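PDB 4OIY: ADP-ribosylation factor guanine nucleotide-exchange factor SEC7 from Saccharomyces cerevisiae, which activates the small GTPase ARF1 at the trans-Golgi network as a guanine nucleotide-exchange factor, here represented by its catalytic Sec7 domain. Local coordinates for residues 80-85 with 120-125; 111-116 with 132-137. All blocks are in the same frame, centred on the assembly; numbering follows the deposited sequence. Where two conformers were deposited one is given.

How the contacts relate
Both contacts use helix 105-122 of the all-helical Sec7 domain, and their centres lie about 12 Å apart. Along the chain their segments alternate: 80-85, in the loop between helices 68-79 and 88-96, comes first, then 111-116 and 120-125 in and just beyond helix 105-122, and last 132-137 in helix 130-148. Contact 1 is a polar, partly buried fastening of the loop to the C-terminal end of helix 105-122, whereas contact 2 is a buried apolar crossing of that helix with the next. The rings of Phe-83 and Phe-115 meet edge-to-face between them, and Val-120 touches Ala-133, making the two contacts continuous within one helical array.

Contact 1 of 2, residues 80-85 with 120-125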
loop_
_atom_site.group_PDB
_atom_site.type_symbol
_atom_site.label_atom_id
_atom_site.label_comp_id
_atom_site.label_asym_id
_atom_site.label_seq_id
_atom_site.Cartn_x
_atom_site.Cartn_y
_atom_site.Cartn_z
ATOM N N GLU A 80 7.651 1.105 -7.876
ATOM C CA GLU A 80 7.529 -0.087 -8.726
ATOM C C GLU A 80 6.119 -0.313 -9.268
ATOM O O GLU A 80 5.934 -1.070 -10.218
ATOM C CB GLU A 80 8.000 -1.329 -7.969
ATOM C CG GLU A 80 9.488 -1.315 -7.687
ATOM C CD GLU A 80 10.302 -1.377 -8.962
ATOM O OE1 GLU A 80 10.062 -2.296 -9.766
ATOM O OE2 GLU A 80 11.168 -0.502 -9.158
ATOM N N PHE A 81 5.129 0.344 -8.680
ATOM C CA PHE A 81 3.749 0.181 -9.116
ATOM C C PHE A 81 3.478 1.003 -10.363
ATOM O O PHE A 81 3.969 2.135 -10.496
ATOM C CB PHE A 81 2.768 0.599 -8.018
ATOM C CG PHE A 81 2.651 -0.395 -6.907
ATOM C CD1 PHE A 81 3.644 -0.481 -5.949
ATOM C CD2 PHE A 81 1.559 -1.249 -6.824
ATOM C CE1 PHE A 81 3.557 -1.397 -4.925
ATOM C CE2 PHE A 81 1.471 -2.180 -5.808
ATOM C CZ PHE A 81 2.470 -2.244 -4.849
ATOM N N ASP A 82 2.694 0.426 -11.269
ATOM C CA ASP A 82 2.202 1.153 -12.425
ATOM C C ASP A 82 0.717 1.406 -12.236
ATOM O O ASP A 82 -0.095 0.507 -12.416
ATOM C CB ASP A 82 2.458 0.365 -13.710
ATOM C CG ASP A 82 2.170 1.176 -14.962
ATOM O OD1 ASP A 82 1.772 2.358 -14.842
ATOM O OD2 ASP A 82 2.364 0.632 -16.076
ATOM N N PHE A 83 0.377 2.635 -11.852
ATOM C CA PHE A 83 -1.016 3.051 -11.678
ATOM C C PHE A 83 -1.575 3.751 -12.911
ATOM O O PHE A 83 -2.689 4.261 -12.872
ATOM C CB PHE A 83 -1.145 4.010 -10.487
ATOM C CG PHE A 83 -0.654 3.453 -9.174
ATOM C CD1 PHE A 83 -1.051 2.193 -8.728
ATOM C CD2 PHE A 83 0.171 4.211 -8.362
ATOM C CE1 PHE A 83 -0.613 1.701 -7.506
ATOM C CE2 PHE A 83 0.612 3.718 -7.142
ATOM C CZ PHE A 83 0.215 2.463 -6.716
ATOM N N THR A 84 -0.819 3.778 -14.005
ATOM C CA THR A 84 -1.245 4.531 -15.188
ATOM C C THR A 84 -2.589 4.020 -15.715
ATOM O O THR A 84 -2.750 2.837 -15.979
ATOM C CB THR A 84 -0.188 4.468 -16.309
ATOM O OG1 THR A 84 1.083 4.901 -15.798
ATOM C CG2 THR A 84 -0.593 5.375 -17.474
ATOM N N GLY A 85 -3.561 4.925 -15.835
ATOM C CA GLY A 85 -4.884 4.593 -16.374
ATOM C C GLY A 85 -5.869 3.931 -15.422
ATOM O O GLY A 85 -7.013 3.661 -15.798
ATOM N N VAL A 120 -0.806 10.566 -8.868
ATOM C CA VAL A 120 -0.994 11.783 -9.668
ATOM C C VAL A 120 0.087 11.921 -10.738
ATOM O O VAL A 120 -0.191 12.432 -11.824
ATOM C CB VAL A 120 -1.129 13.066 -8.824
ATOM C CG1 VAL A 120 -2.339 12.973 -7.908
ATOM C CG2 VAL A 120 0.145 13.397 -8.068
ATOM N N ASP A 121 1.297 11.451 -10.455
ATOM C CA ASP A 121 2.396 11.524 -11.427
ATOM C C ASP A 121 2.063 10.720 -12.674
ATOM O O ASP A 121 2.368 11.136 -13.800
ATOM C CB ASP A 121 3.699 11.006 -10.813
ATOM C CG ASP A 121 4.900 11.207 -11.728
ATOM O OD1 ASP A 121 5.063 12.317 -12.278
ATOM O OD2 ASP A 121 5.688 10.256 -11.876
ATOM N N GLN A 122 1.415 9.583 -12.471
ATOM C CA GLN A 122 1.116 8.659 -13.553
ATOM C C GLN A 122 -0.243 8.903 -14.180
ATOM O O GLN A 122 -0.552 8.338 -15.229
ATOM C CB GLN A 122 1.189 7.238 -13.035
ATOM C CG GLN A 122 2.578 6.877 -12.566
ATOM C CD GLN A 122 2.684 5.407 -12.287
ATOM O OE1 GLN A 122 1.982 4.889 -11.425
ATOM N NE2 GLN A 122 3.538 4.713 -13.038
ATOM N N ASN A 123 -1.060 9.724 -13.532
ATOM C CA ASN A 123 -2.373 10.071 -14.056
ATOM C C ASN A 123 -2.570 11.575 -14.037
ATOM O O ASN A 123 -3.409 12.091 -13.302
ATOM C CB ASN A 123 -3.455 9.369 -13.251
ATOM C CG ASN A 123 -3.379 7.870 -13.390
ATOM O OD1 ASN A 123 -3.774 7.308 -14.414
ATOM N ND2 ASN A 123 -2.849 7.209 -12.372
ATOM N N PRO A 124 -1.788 12.292 -14.859
ATOM C CA PRO A 124 -1.915 13.742 -14.897
ATOM C C PRO A 124 -3.321 14.151 -15.327
ATOM O O PRO A 124 -3.946 13.470 -16.146
ATOM C CB PRO A 124 -0.872 14.166 -15.942
ATOM C CG PRO A 124 -0.637 12.964 -16.777
ATOM C CD PRO A 124 -0.841 11.786 -15.868
ATOM N N GLY A 125 -3.824 15.230 -14.749
ATOM C CA GLY A 125 -5.144 15.727 -15.121
ATOM C C GLY A 125 -6.338 15.056 -14.457
ATOM O O GLY A 125 -7.463 15.486 -14.674
#
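Gln-122, the last residue of helix 105-122, and Asn-123 just beyond it hold the loop 80-85 through their side-chain amides. Gln-122 points at the loop with its chain extended beyond CG, and its OE1 accepts the backbone N-H of Phe-83 (N to OE1 2.8 Å, N-H...O 162°); the donor sits above the carbonyl plane, away from a lone pair. The same oxygen lies 3.4 Å from Phe-83 CB, while the Phe-83 ring stands 78° from the amide plane and its end leads away from Gln-122, into the packing with Phe-115.

Asn-123 uses both ends of its amide. Its ND2 gives a nearly straight bond to Phe-83 O (3.0 Å), which lies in the amide plane, and a further bond to Phe-119 O in the last turn of helix 105-122. Its OD1 takes the N-H of Gly-85 in the carbonyl plane on a lone pair, with N to OD1 2.8 Å.

Thr-84 crosses Gln-122 at about a right angle, OG1 lying 3.6 Å from Gln-122 CB. Asp-82 accepts through OD1 from both OG1 and N of Thr-84, the latter closing an Asx turn.

Asp-121, seen to bind magnesium, precedes Gln-122 in the chain but does not touch the loop. Two neutral amides thus satisfy three backbone groups of a segment without regular structure, fixing it by directional bonds.

Contact 2 of 2, residues 111-116 with 132-137; sequences FMLKFA and TAYVLS
Ala-116 and Tyr-134 are the nearest CA pair of segments 111-116 and 132-137, 5.0 Å apart. The segment axes come within 8.3 Å and run at 130° to one another. The small Ala-116 and Ala-133 side chains are consistent with this close approach: the methyl of Ala-116 rests 3.5 Å from Tyr-134 N and also meets the CB atoms of Ala-133 and Tyr-134. The Tyr-134 ring belongs to the same close fit. A chi1 of 175°, which swings CG away from its own backbone N, lays the ring alongside the neighbouring helix, edge on, so that its CD1-CE1 side meets the backbone between Met-112 and Leu-113, CD1 lying 3.6 Å from Leu-113 N.

Deeper in the core, Ser-137 faces helix 105-122. Met-112, its chain bent at chi2 and chi3, folds its methyl CE onto Ser-137 CB at 3.7 Å, and both Met-112 and Phe-115 pack on Leu-92 of helix 88-96. In one of two conformers, and so provisionally, Ser-137 OG bonds back to Ala-133 O and lies at the edge of the Phe-115 ring.

Toward solvent the fit relaxes. Exposed Leu-113 adds a looser touch, CB to Tyr-134 CE1 4.0 Å, beside the partly exposed tyrosine. An alanine in place of Tyr-134 would probably open a gap beside Leu-113 and leave Tyr-138 without its edge-to-face partner.

Apolar packing and shape, rather than hydrogen bonds between the segments, therefore join helices 105-122 and 130-148 within the Sec7 domain.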
loop_
_atom_site.group_PDB
_atom_site.type_symbol
_atom_site.label_atom_id
_atom_site.label_comp_id
_atom_site.label_asym_id
_atom_site.label_seq_id
_atom_site.Cartn_x
_atom_site.Cartn_y
_atom_site.Cartn_z
ATOM N N PHE A 111 3.089 6.308 3.816
ATOM C CA PHE A 111 2.629 5.439 2.726
ATOM C C PHE A 111 1.637 6.158 1.819
ATOM O O PHE A 111 1.758 6.112 0.587
ATOM C CB PHE A 111 1.945 4.183 3.261
ATOM C CG PHE A 111 2.879 3.162 3.836
ATOM C CD1 PHE A 111 3.479 2.219 3.021
ATOM C CD2 PHE A 111 3.123 3.122 5.196
ATOM C CE1 PHE A 111 4.314 1.261 3.552
ATOM C CE2 PHE A 111 3.958 2.158 5.736
ATOM C CZ PHE A 111 4.562 1.235 4.908
ATOM N N MET A 112 0.637 6.800 2.419
ATOM C CA MET A 112 -0.471 7.328 1.644
ATOM C C MET A 112 -0.072 8.576 0.883
ATOM O O MET A 112 -0.584 8.809 -0.213
ATOM C CB MET A 112 -1.701 7.541 2.534
ATOM C CG MET A 112 -2.135 6.253 3.252
ATOM S SD MET A 112 -2.161 4.762 2.218
ATOM C CE MET A 112 -3.367 5.332 1.051
ATOM N N LEU A 113 0.860 9.362 1.428
ATOM C CA LEU A 113 1.367 10.521 0.685
ATOM C C LEU A 113 2.172 10.083 -0.531
ATOM O O LEU A 113 2.012 10.652 -1.614
ATOM C CB LEU A 113 2.184 11.474 1.564
ATOM C CG LEU A 113 2.730 12.707 0.829
ATOM C CD1 LEU A 113 1.619 13.544 0.208
ATOM C CD2 LEU A 113 3.578 13.528 1.790
ATOM N N LYS A 114 3.019 9.069 -0.369
ATOM C CA LYS A 114 3.800 8.564 -1.495
ATOM C C LYS A 114 2.896 7.915 -2.541
ATOM O O LYS A 114 3.097 8.107 -3.740
ATOM C CB LYS A 114 4.858 7.573 -1.025
ATOM C CG LYS A 114 5.737 7.025 -2.133
ATOM C CD LYS A 114 6.583 8.080 -2.833
ATOM C CE LYS A 114 7.408 7.429 -3.935
ATOM N NZ LYS A 114 8.139 8.393 -4.796
ATOM N N PHE A 115 1.908 7.144 -2.091
ATOM C CA PHE A 115 0.901 6.601 -2.999
ATOM C C PHE A 115 0.244 7.716 -3.810
ATOM O O PHE A 115 0.152 7.626 -5.036
ATOM C CB PHE A 115 -0.167 5.821 -2.236
ATOM C CG PHE A 115 -1.377 5.508 -3.058
ATOM C CD1 PHE A 115 -1.362 4.431 -3.929
ATOM C CD2 PHE A 115 -2.506 6.310 -3.001
ATOM C CE1 PHE A 115 -2.451 4.155 -4.720
ATOM C CE2 PHE A 115 -3.605 6.039 -3.800
ATOM C CZ PHE A 115 -3.570 4.956 -4.658
ATOM N N ALA A 116 -0.201 8.765 -3.126
ATOM C CA ALA A 116 -0.899 9.874 -3.785
ATOM C C ALA A 116 0.003 10.536 -4.813
ATOM O O ALA A 116 -0.432 10.843 -5.920
ATOM C CB ALA A 116 -1.369 10.896 -2.756
ATOM N N THR A 132 -5.372 16.091 -2.899
ATOM C CA THR A 132 -6.714 15.582 -3.183
ATOM C C THR A 132 -6.721 14.058 -3.183
ATOM O O THR A 132 -7.575 13.445 -2.554
ATOM C CB THR A 132 -7.214 16.092 -4.540
ATOM O OG1 THR A 132 -7.186 17.526 -4.546
ATOM C CG2 THR A 132 -8.619 15.601 -4.824
ATOM N N ALA A 133 -5.757 13.453 -3.873
ATOM C CA ALA A 133 -5.647 11.997 -3.901
ATOM C C ALA A 133 -5.326 11.436 -2.511
ATOM O O ALA A 133 -5.836 10.389 -2.120
ATOM C CB ALA A 133 -4.602 11.555 -4.915
ATOM N N TYR A 134 -4.488 12.154 -1.768
ATOM C CA TYR A 134 -4.107 11.784 -0.411
ATOM C C TYR A 134 -5.328 11.683 0.499
ATOM O O TYR A 134 -5.585 10.644 1.087
ATOM C CB TYR A 134 -3.107 12.811 0.136
ATOM C CG TYR A 134 -2.690 12.657 1.591
ATOM C CD1 TYR A 134 -1.834 11.640 1.995
ATOM C CD2 TYR A 134 -3.090 13.583 2.547
ATOM C CE1 TYR A 134 -1.425 11.530 3.312
ATOM C CE2 TYR A 134 -2.687 13.475 3.866
ATOM C CZ TYR A 134 -1.854 12.450 4.245
ATOM O OH TYR A 134 -1.447 12.354 5.564
ATOM N N VAL A 135 -6.106 12.763 0.601
ATOM C CA VAL A 135 -7.258 12.736 1.504
ATOM C C VAL A 135 -8.349 11.788 1.030
ATOM O O VAL A 135 -9.015 11.137 1.839
ATOM C CB VAL A 135 -7.853 14.132 1.792
ATOM C CG1 VAL A 135 -6.805 15.039 2.421
ATOM C CG2 VAL A 135 -8.469 14.749 0.546
ATOM N N LEU A 136 -8.531 11.699 -0.287
ATOM C CA LEU A 136 -9.535 10.803 -0.842
ATOM C C LEU A 136 -9.208 9.356 -0.501
ATOM O O LEU A 136 -10.107 8.566 -0.241
ATOM C CB LEU A 136 -9.640 10.993 -2.355
ATOM C CG LEU A 136 -10.680 10.141 -3.091
ATOM C CD1 LEU A 136 -12.057 10.310 -2.469
ATOM C CD2 LEU A 136 -10.709 10.515 -4.562
ATOM N N SER A 137 -7.918 9.019 -0.476
ATOM C CA SER A 137 -7.498 7.656 -0.162
ATOM C C SER A 137 -7.938 7.232 1.239
ATOM O O SER A 137 -8.370 6.111 1.436
ATOM C CB SER A 137 -5.989 7.505 -0.322
ATOM O OG SER A 137 -5.628 7.679 -1.674
#